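Local coordinates for 402AA LONG hypothetical molybdopterin biosynthesis MOEA protein (Pyrococcus horikoshii, PDB 1UZ5) that probably inserts molybdenum into molybdopterin, converting adenylyl-molybdopterin and molybdate to Mo-molybdopterin and AMP, with magnesium as cofactor, at residues V7-A12 against R347-V352; I279-G284 against L308-L313; K285-G290 against F298-Y303. All coordinates share one frame; numbering follows the deposited sequence.

Contact 1 (V7-A12 against R347-V352)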
loop_
_atom_site.group_PDB
_atom_site.type_symbol
_atom_site.label_atom_id
_atom_site.label_comp_id
_atom_site.label_asym_id
_atom_site.label_seq_id
_atom_site.Cartn_x
_atom_site.Cartn_y
_atom_site.Cartn_z
ATOM N N VAL A 7 -28.678 -13.683 -7.785
ATOM C CA VAL A 7 -28.800 -12.229 -7.831
ATOM C C VAL A 7 -27.644 -11.629 -8.642
ATOM O O VAL A 7 -26.569 -12.219 -8.730
ATOM C CB VAL A 7 -28.776 -11.641 -6.399
ATOM C CG1 VAL A 7 -27.358 -11.642 -5.853
ATOM C CG2 VAL A 7 -29.361 -10.250 -6.395
ATOM N N PRO A 8 -27.860 -10.455 -9.262
ATOM C CA PRO A 8 -26.795 -9.826 -10.052
ATOM C C PRO A 8 -25.560 -9.503 -9.211
ATOM O O PRO A 8 -25.646 -9.365 -7.992
ATOM C CB PRO A 8 -27.466 -8.565 -10.586
ATOM C CG PRO A 8 -28.887 -8.991 -10.746
ATOM C CD PRO A 8 -29.138 -9.751 -9.463
ATOM N N LEU A 9 -24.415 -9.388 -9.873
ATOM C CA LEU A 9 -23.169 -9.076 -9.188
ATOM C C LEU A 9 -23.305 -7.762 -8.430
ATOM O O LEU A 9 -22.941 -7.668 -7.257
ATOM C CB LEU A 9 -22.022 -8.972 -10.199
ATOM C CG LEU A 9 -20.645 -8.563 -9.659
ATOM C CD1 LEU A 9 -20.203 -9.529 -8.571
ATOM C CD2 LEU A 9 -19.638 -8.546 -10.797
ATOM N N GLU A 10 -23.843 -6.753 -9.104
ATOM C CA GLU A 10 -24.019 -5.442 -8.496
ATOM C C GLU A 10 -24.690 -5.536 -7.133
ATOM O O GLU A 10 -24.316 -4.823 -6.200
ATOM C CB GLU A 10 -24.840 -4.537 -9.415
ATOM C CG GLU A 10 -25.096 -3.156 -8.841
ATOM C CD GLU A 10 -23.819 -2.467 -8.399
ATOM O OE1 GLU A 10 -22.893 -2.346 -9.229
ATOM O OE2 GLU A 10 -23.743 -2.046 -7.224
ATOM N N LYS A 11 -25.679 -6.416 -7.011
ATOM C CA LYS A 11 -26.367 -6.570 -5.738
ATOM C C LYS A 11 -25.417 -7.166 -4.714
ATOM O O LYS A 11 -25.335 -6.692 -3.580
ATOM C CB LYS A 11 -27.593 -7.472 -5.883
ATOM C CG LYS A 11 -28.305 -7.741 -4.561
ATOM C CD LYS A 11 -28.784 -6.447 -3.912
ATOM C CE LYS A 11 -29.367 -6.698 -2.530
ATOM N NZ LYS A 11 -30.528 -7.629 -2.575
ATOM N N ALA A 12 -24.704 -8.214 -5.117
ATOM C CA ALA A 12 -23.750 -8.870 -4.229
ATOM C C ALA A 12 -22.692 -7.860 -3.792
ATOM O O ALA A 12 -22.227 -7.892 -2.652
ATOM C CB ALA A 12 -23.096 -10.045 -4.937
ATOM N N ARG A 347 -23.117 -13.368 -17.417
ATOM C CA ARG A 347 -21.961 -12.506 -17.197
ATOM C C ARG A 347 -20.805 -13.374 -16.709
ATOM O O ARG A 347 -20.910 -14.012 -15.663
ATOM C CB ARG A 347 -22.302 -11.450 -16.144
ATOM C CG ARG A 347 -21.289 -10.332 -16.006
ATOM C CD ARG A 347 -21.733 -9.342 -14.940
ATOM N NE ARG A 347 -20.956 -8.107 -14.973
ATOM C CZ ARG A 347 -20.956 -7.252 -15.991
ATOM N NH1 ARG A 347 -21.695 -7.493 -17.067
ATOM N NH2 ARG A 347 -20.219 -6.151 -15.935
ATOM N N GLN A 348 -19.707 -13.405 -17.460
ATOM C CA GLN A 348 -18.570 -14.231 -17.061
ATOM C C GLN A 348 -17.239 -13.501 -16.986
ATOM O O GLN A 348 -17.014 -12.512 -17.678
ATOM C CB GLN A 348 -18.422 -15.422 -18.008
ATOM C CG GLN A 348 -17.966 -15.052 -19.403
ATOM C CD GLN A 348 -17.597 -16.269 -20.225
ATOM O OE1 GLN A 348 -18.416 -17.164 -20.434
ATOM N NE2 GLN A 348 -16.355 -16.308 -20.699
ATOM N N PHE A 349 -16.356 -14.014 -16.134
ATOM C CA PHE A 349 -15.026 -13.447 -15.955
ATOM C C PHE A 349 -13.992 -14.473 -16.400
ATOM O O PHE A 349 -13.818 -15.515 -15.770
ATOM C CB PHE A 349 -14.805 -13.064 -14.492
ATOM C CG PHE A 349 -15.765 -12.031 -13.992
ATOM C CD1 PHE A 349 -17.082 -12.371 -13.694
ATOM C CD2 PHE A 349 -15.366 -10.706 -13.848
ATOM C CE1 PHE A 349 -17.988 -11.407 -13.260
ATOM C CE2 PHE A 349 -16.265 -9.732 -13.414
ATOM C CZ PHE A 349 -17.579 -10.084 -13.119
ATOM N N LEU A 350 -13.313 -14.160 -17.497
ATOM C CA LEU A 350 -12.313 -15.039 -18.080
ATOM C C LEU A 350 -10.899 -14.850 -17.541
ATOM O O LEU A 350 -10.319 -13.768 -17.652
ATOM C CB LEU A 350 -12.293 -14.843 -19.598
ATOM C CG LEU A 350 -11.192 -15.560 -20.379
ATOM C CD1 LEU A 350 -11.416 -17.058 -20.304
ATOM C CD2 LEU A 350 -11.191 -15.092 -21.824
ATOM N N PRO A 351 -10.324 -15.905 -16.944
ATOM C CA PRO A 351 -8.964 -15.812 -16.411
ATOM C C PRO A 351 -8.014 -15.683 -17.595
ATOM O O PRO A 351 -8.163 -16.393 -18.589
ATOM C CB PRO A 351 -8.784 -17.142 -15.686
ATOM C CG PRO A 351 -10.178 -17.505 -15.282
ATOM C CD PRO A 351 -10.963 -17.161 -16.519
ATOM N N VAL A 352 -7.045 -14.781 -17.501
ATOM C CA VAL A 352 -6.097 -14.603 -18.592
ATOM C C VAL A 352 -4.665 -14.515 -18.097
ATOM O O VAL A 352 -4.410 -14.229 -16.925
ATOM C CB VAL A 352 -6.390 -13.318 -19.401
ATOM C CG1 VAL A 352 -7.825 -13.326 -19.892
ATOM C CG2 VAL A 352 -6.119 -12.088 -18.544
#
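Leu9 and Phe349 meet because their torsions send the two side chains at each other from opposite directions. Leu9 has CG anti to the backbone N (chi1 176°), and CD2 prolongs that extended path toward strand 347-354. In Phe349, CG lies beside the backbone N and anti to the carbonyl carbon (chi1 -61°), which swings the ring back along the strand to Leu9. CD2 of Leu9 arrives at the ring's edge, close to its plane: it is 3.5 Å from CZ of Phe349 and 4.1 Å from CE1 of the same ring. The methyl thus abuts the far corner of the ring. The same methyl also borders Arg347, where CD2 of Leu9 lies 4.4 Å from NE, again at the edge of the guanidinium and near its plane. This is a loose van der Waals approach to a charged group whose two terminal nitrogens are engaged in salt bridges: NH2 with Glu380 and NH1 with Glu383. Phe349 also packs edge-to-face with Phe378, while Ile281 touches both Leu9 and Phe349. The backbones stay well apart, the nearest CA atoms being those of Leu9 and Arg347 at 8.8 Å, and no hydrogen bond crosses; side chains alone make the join. Pro8 sits at the N-cap of helix 9-18, its O accepting from Ala12 N at 3.2 Å. In fold terms, one leucine from the first turn of the N-terminal helix lies against Arg347 and Phe349 of strand 347-354, in the beta sheet of the MoeA C-terminal region, domain IV.

Contact 2 (I279-G284 against L308-L313)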
loop_
_atom_site.group_PDB
_atom_site.type_symbol
_atom_site.label_atom_id
_atom_site.label_comp_id
_atom_site.label_asym_id
_atom_site.label_seq_id
_atom_site.Cartn_x
_atom_site.Cartn_y
_atom_site.Cartn_z
ATOM N N ILE A 279 -24.795 -16.170 -7.548
ATOM C CA ILE A 279 -24.588 -14.894 -8.215
ATOM C C ILE A 279 -24.663 -15.102 -9.720
ATOM O O ILE A 279 -24.142 -16.085 -10.243
ATOM C CB ILE A 279 -23.210 -14.294 -7.842
ATOM C CG1 ILE A 279 -23.102 -14.156 -6.320
ATOM C CG2 ILE A 279 -23.027 -12.938 -8.518
ATOM C CD1 ILE A 279 -21.752 -13.645 -5.839
ATOM N N ALA A 280 -25.314 -14.169 -10.408
ATOM C CA ALA A 280 -25.475 -14.249 -11.854
ATOM C C ALA A 280 -24.164 -13.987 -12.586
ATOM O O ALA A 280 -24.058 -13.050 -13.380
ATOM C CB ALA A 280 -26.547 -13.257 -12.312
ATOM N N ILE A 281 -23.165 -14.821 -12.317
ATOM C CA ILE A 281 -21.863 -14.681 -12.956
ATOM C C ILE A 281 -21.215 -16.036 -13.197
ATOM O O ILE A 281 -21.665 -17.055 -12.673
ATOM C CB ILE A 281 -20.897 -13.836 -12.096
ATOM C CG1 ILE A 281 -20.719 -14.495 -10.725
ATOM C CG2 ILE A 281 -21.424 -12.412 -11.963
ATOM C CD1 ILE A 281 -19.729 -13.784 -9.820
ATOM N N GLN A 282 -20.151 -16.030 -13.995
ATOM C CA GLN A 282 -19.401 -17.237 -14.319
ATOM C C GLN A 282 -17.904 -16.937 -14.235
ATOM O O GLN A 282 -17.390 -16.108 -14.986
ATOM C CB GLN A 282 -19.762 -17.719 -15.729
ATOM C CG GLN A 282 -18.665 -18.508 -16.437
ATOM C CD GLN A 282 -18.191 -19.705 -15.640
ATOM O OE1 GLN A 282 -18.967 -20.611 -15.340
ATOM N NE2 GLN A 282 -16.909 -19.716 -15.292
ATOM N N PRO A 283 -17.186 -17.607 -13.316
ATOM C CA PRO A 283 -17.675 -18.610 -12.366
ATOM C C PRO A 283 -18.165 -17.958 -11.079
ATOM O O PRO A 283 -18.179 -16.734 -10.962
ATOM C CB PRO A 283 -16.443 -19.462 -12.126
ATOM C CG PRO A 283 -15.372 -18.414 -12.070
ATOM C CD PRO A 283 -15.715 -17.517 -13.254
ATOM N N GLY A 284 -18.553 -18.780 -10.112
ATOM C CA GLY A 284 -19.024 -18.248 -8.847
ATOM C C GLY A 284 -20.533 -18.247 -8.723
ATOM O O GLY A 284 -21.090 -17.609 -7.831
ATOM N N LEU A 308 -9.941 -17.572 -6.838
ATOM C CA LEU A 308 -9.131 -16.367 -6.944
ATOM C C LEU A 308 -9.949 -15.216 -7.520
ATOM O O LEU A 308 -9.899 -14.088 -7.022
ATOM C CB LEU A 308 -7.915 -16.648 -7.828
ATOM C CG LEU A 308 -6.911 -15.521 -8.053
ATOM C CD1 LEU A 308 -6.442 -14.964 -6.718
ATOM C CD2 LEU A 308 -5.739 -16.058 -8.862
ATOM N N THR A 309 -10.704 -15.509 -8.572
ATOM C CA THR A 309 -11.536 -14.501 -9.211
ATOM C C THR A 309 -12.603 -13.974 -8.265
ATOM O O THR A 309 -12.766 -12.763 -8.123
ATOM C CB THR A 309 -12.212 -15.060 -10.476
ATOM O OG1 THR A 309 -11.226 -15.232 -11.498
ATOM C CG2 THR A 309 -13.298 -14.113 -10.978
ATOM N N ASN A 310 -13.330 -14.877 -7.612
ATOM C CA ASN A 310 -14.378 -14.452 -6.693
ATOM C C ASN A 310 -13.805 -13.756 -5.462
ATOM O O ASN A 310 -14.433 -12.860 -4.901
ATOM C CB ASN A 310 -15.230 -15.647 -6.274
ATOM C CG ASN A 310 -16.209 -16.070 -7.355
ATOM O OD1 ASN A 310 -15.833 -16.275 -8.509
ATOM N ND2 ASN A 310 -17.473 -16.204 -6.983
ATOM N N PHE A 311 -12.619 -14.181 -5.040
ATOM C CA PHE A 311 -11.956 -13.579 -3.887
ATOM C C PHE A 311 -11.713 -12.105 -4.201
ATOM O O PHE A 311 -12.051 -11.217 -3.419
ATOM C CB PHE A 311 -10.620 -14.288 -3.632
ATOM C CG PHE A 311 -9.705 -13.562 -2.674
ATOM C CD1 PHE A 311 -9.985 -13.523 -1.316
ATOM C CD2 PHE A 311 -8.549 -12.945 -3.136
ATOM C CE1 PHE A 311 -9.123 -12.883 -0.428
ATOM C CE2 PHE A 311 -7.678 -12.301 -2.258
ATOM C CZ PHE A 311 -7.968 -12.272 -0.901
ATOM N N THR A 312 -11.133 -11.865 -5.371
ATOM C CA THR A 312 -10.814 -10.522 -5.828
ATOM C C THR A 312 -12.042 -9.629 -5.973
ATOM O O THR A 312 -12.028 -8.460 -5.573
ATOM C CB THR A 312 -10.091 -10.587 -7.177
ATOM O OG1 THR A 312 -8.882 -11.338 -7.024
ATOM C CG2 THR A 312 -9.762 -9.183 -7.683
ATOM N N LEU A 313 -13.107 -10.185 -6.540
ATOM C CA LEU A 313 -14.336 -9.435 -6.759
ATOM C C LEU A 313 -15.143 -9.125 -5.509
ATOM O O LEU A 313 -15.697 -8.035 -5.381
ATOM C CB LEU A 313 -15.233 -10.184 -7.748
ATOM C CG LEU A 313 -14.811 -10.170 -9.216
ATOM C CD1 LEU A 313 -15.644 -11.164 -10.008
ATOM C CD2 LEU A 313 -14.978 -8.761 -9.770
#
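Asn310, on helix 304-322 of the probable molybdopterin-binding domain, projects its amide against the loop at Pro283 and Gly284, which starts with a cis peptide bond before Pro283. Its CB leaves the helix toward this loop, and CG, set beside the backbone N (chi1 -77°), comes within 3.9 Å of Gly284 CA. At the tip the flat amide spans two residues. One corner, modelled as OD1, is 3.4 Å from Pro283 O and 4.2 Å from Pro283 CG; the other, modelled as ND2, is 3.2 Å from Gly284 CA and 4.4 Å from Ile281 CD1. The amide is probably turned over in the model, so which of its ends meets Pro283 O remains doubtful. Glycine fits this spot for two reasons: a CB on Gly284 would run into the asparagine amide, and at its phi of 101° and psi of 13° it would also press on the preceding carbonyl oxygen. Shortened to an alanine here, the side chain would lack its amide, and the turn at Pro283 and Gly284 would probably face a gap beside the helix. One turn of the helix is tied internally: Leu308 O receives both Thr312 N and, 2.9 Å away on the opposite face of the carbonyl plane, Thr312 OG1.

Contact 3 (K285-G290 against F298-Y303). With SO4 (sulfate ion), chain E.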
loop_
_atom_site.group_PDB
_atom_site.type_symbol
_atom_site.label_atom_id
_atom_site.label_comp_id
_atom_site.label_asym_id
_atom_site.label_seq_id
_atom_site.Cartn_x
_atom_site.Cartn_y
_atom_site.Cartn_z
ATOM N N LYS A 285 -21.196 -18.959 -9.627
ATOM C CA LYS A 285 -22.648 -19.049 -9.611
ATOM C C LYS A 285 -23.166 -19.403 -8.215
ATOM O O LYS A 285 -24.067 -18.745 -7.704
ATOM C CB LYS A 285 -23.118 -20.099 -10.621
ATOM C CG LYS A 285 -24.613 -20.372 -10.607
ATOM C CD LYS A 285 -24.967 -21.503 -11.565
ATOM C CE LYS A 285 -26.454 -21.822 -11.532
ATOM N NZ LYS A 285 -26.799 -22.948 -12.445
ATOM N N PRO A 286 -22.593 -20.439 -7.576
ATOM C CA PRO A 286 -23.027 -20.852 -6.238
ATOM C C PRO A 286 -22.435 -20.070 -5.058
ATOM O O PRO A 286 -22.702 -20.398 -3.901
ATOM C CB PRO A 286 -22.622 -22.318 -6.200
ATOM C CG PRO A 286 -21.315 -22.285 -6.920
ATOM C CD PRO A 286 -21.610 -21.398 -8.116
ATOM N N THR A 287 -21.642 -19.042 -5.344
ATOM C CA THR A 287 -21.015 -18.249 -4.285
ATOM C C THR A 287 -21.998 -17.785 -3.211
ATOM O O THR A 287 -23.097 -17.320 -3.508
ATOM C CB THR A 287 -20.291 -17.021 -4.870
ATOM O OG1 THR A 287 -19.312 -17.459 -5.819
ATOM C CG2 THR A 287 -19.598 -16.234 -3.769
ATOM N N ILE A 288 -21.585 -17.917 -1.956
ATOM C CA ILE A 288 -22.406 -17.536 -0.814
ATOM C C ILE A 288 -21.808 -16.358 -0.038
ATOM O O ILE A 288 -20.588 -16.233 0.080
ATOM C CB ILE A 288 -22.540 -18.716 0.173
ATOM C CG1 ILE A 288 -23.138 -19.927 -0.544
ATOM C CG2 ILE A 288 -23.400 -18.314 1.357
ATOM C CD1 ILE A 288 -23.099 -21.196 0.282
ATOM N N ILE A 289 -22.679 -15.500 0.486
ATOM C CA ILE A 289 -22.260 -14.356 1.291
ATOM C C ILE A 289 -23.247 -14.244 2.442
ATOM O O ILE A 289 -24.446 -14.064 2.226
ATOM C CB ILE A 289 -22.284 -13.033 0.505
ATOM C CG1 ILE A 289 -21.403 -13.138 -0.736
ATOM C CG2 ILE A 289 -21.775 -11.900 1.390
ATOM C CD1 ILE A 289 -21.427 -11.902 -1.601
ATOM N N GLY A 290 -22.743 -14.365 3.664
ATOM C CA GLY A 290 -23.608 -14.274 4.822
ATOM C C GLY A 290 -22.967 -13.542 5.984
ATOM O O GLY A 290 -21.901 -12.930 5.850
ATOM N N PHE A 298 -17.854 -15.717 3.647
ATOM C CA PHE A 298 -17.875 -15.938 2.207
ATOM C C PHE A 298 -17.665 -17.416 1.888
ATOM O O PHE A 298 -16.829 -18.081 2.499
ATOM C CB PHE A 298 -16.764 -15.127 1.525
ATOM C CG PHE A 298 -16.974 -13.638 1.568
ATOM C CD1 PHE A 298 -17.608 -12.980 0.516
ATOM C CD2 PHE A 298 -16.517 -12.891 2.648
ATOM C CE1 PHE A 298 -17.778 -11.593 0.536
ATOM C CE2 PHE A 298 -16.681 -11.503 2.678
ATOM C CZ PHE A 298 -17.311 -10.854 1.620
ATOM N N GLY A 299 -18.447 -17.917 0.936
ATOM C CA GLY A 299 -18.323 -19.299 0.501
ATOM C C GLY A 299 -17.944 -19.191 -0.962
ATOM O O GLY A 299 -18.778 -18.834 -1.793
ATOM N N LEU A 300 -16.685 -19.473 -1.284
ATOM C CA LEU A 300 -16.214 -19.357 -2.661
ATOM C C LEU A 300 -16.011 -20.708 -3.346
ATOM O O LEU A 300 -15.921 -21.742 -2.684
ATOM C CB LEU A 300 -14.889 -18.585 -2.689
ATOM C CG LEU A 300 -14.836 -17.259 -1.924
ATOM C CD1 LEU A 300 -13.440 -16.669 -2.053
ATOM C CD2 LEU A 300 -15.877 -16.296 -2.467
ATOM N N PRO A 301 -15.919 -20.704 -4.688
ATOM C CA PRO A 301 -15.717 -21.916 -5.493
ATOM C C PRO A 301 -14.412 -22.626 -5.134
ATOM O O PRO A 301 -13.456 -21.994 -4.676
ATOM C CB PRO A 301 -15.681 -21.382 -6.924
ATOM C CG PRO A 301 -16.532 -20.154 -6.858
ATOM C CD PRO A 301 -16.093 -19.527 -5.557
ATOM N N GLY A 302 -14.377 -23.935 -5.357
ATOM C CA GLY A 302 -13.183 -24.709 -5.065
ATOM C C GLY A 302 -12.159 -24.695 -6.188
ATOM O O GLY A 302 -10.976 -24.933 -5.951
ATOM N N TYR A 303 -12.603 -24.437 -7.416
ATOM C CA TYR A 303 -11.682 -24.387 -8.551
ATOM C C TYR A 303 -10.758 -23.185 -8.324
ATOM O O TYR A 303 -11.223 -22.052 -8.251
ATOM C CB TYR A 303 -12.451 -24.204 -9.860
ATOM C CG TYR A 303 -11.600 -24.424 -11.087
ATOM C CD1 TYR A 303 -11.027 -25.672 -11.342
ATOM C CD2 TYR A 303 -11.347 -23.389 -11.983
ATOM C CE1 TYR A 303 -10.222 -25.885 -12.454
ATOM C CE2 TYR A 303 -10.539 -23.592 -13.105
ATOM C CZ TYR A 303 -9.979 -24.842 -13.329
ATOM O OH TYR A 303 -9.157 -25.051 -14.411
HETATM S S SO4 E . -20.159 -21.655 -12.257
HETATM O O1 SO4 E . -21.211 -22.163 -13.387
HETATM O O2 SO4 E . -20.615 -22.263 -11.024
HETATM O O3 SO4 E . -18.945 -22.009 -12.579
HETATM O O4 SO4 E . -20.405 -20.239 -12.206
#
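Ile288 and Gly299 pair across the beta hairpin of strands 288-292 and 295-300, an antiparallel ladder in the mixed sheet of the probable molybdopterin-binding domain. Two backbone hydrogen bonds close this pair: Ile288 N gives to Gly299 O at 3.0 Å, in the carbonyl plane and on a lone pair, and Gly299 N gives to Ile288 O at 2.9 Å, tilted out of the carbonyl plane. Both are nearly straight, with 168° at the hydrogen. Weaker CA-H...O contacts extend the ladder on either side, from Thr287 CA to Gly299 O at 3.4 Å and from Phe298 CA to Ile288 O. Each of the two carbonyl oxygens therefore meets an N-H and a CA-H from the other segment. Gly299 suits its place, since a CB there would sit tightly against Ile288 CB. Apolar contacts fill the neighbouring, non-hydrogen-bonded pair: Ile289 and Phe298 lie alongside each other, CG1 of Ile289 approaching CD1 of the ring at 4.0 Å. Further along, Thr287 is placed by its first torsion (chi1 -58°), which puts CG2 anti to the backbone N, 3.9 Å from Leu300 CD2. Its OG1 is hydrogen-bonded to Gly284 O and lies 3.8 Å from Pro301 CD. Helix 304-322 covers Phe298 through Leu314, Val315 and Leu318, while helix 263-271 packs on Ile288. The remaining kind of contact is with a sulfate, probably from the crystallisation liquor and also bonded by Arg346. The backbone of Lys285 holds it rather than the ammonium group: Lys285 N donates to sulfate O4 at 3.0 Å, with 155° at the hydrogen, and Pro286 CD lies 3.2 Å from sulfate O2.

How the contacts relate
Contacts 1 and 2 have centres about 6 Å apart, contacts 2 and 3 about 8 Å, and contacts 1 and 3 about 12 Å. Segment 279-284 is the hub. Probable hydrogen bonds tie it to both halves of contact 1, from Phe349 N to Gln282 O at 2.6 Å and from Ala280 N to Val7 O at 2.9 Å, and to contact 3, from Ile279 N to Lys285 O at 2.7 Å. Contacts 1 and 3 touch more lightly, Ala12 CB lying 4.2 Å from Ile289 CD1. The sulfate bonded to Lys285 N also lies about 4 Å, between nearest atoms, from the Pro283 side chain of contact 2; such an anion may mark a pocket.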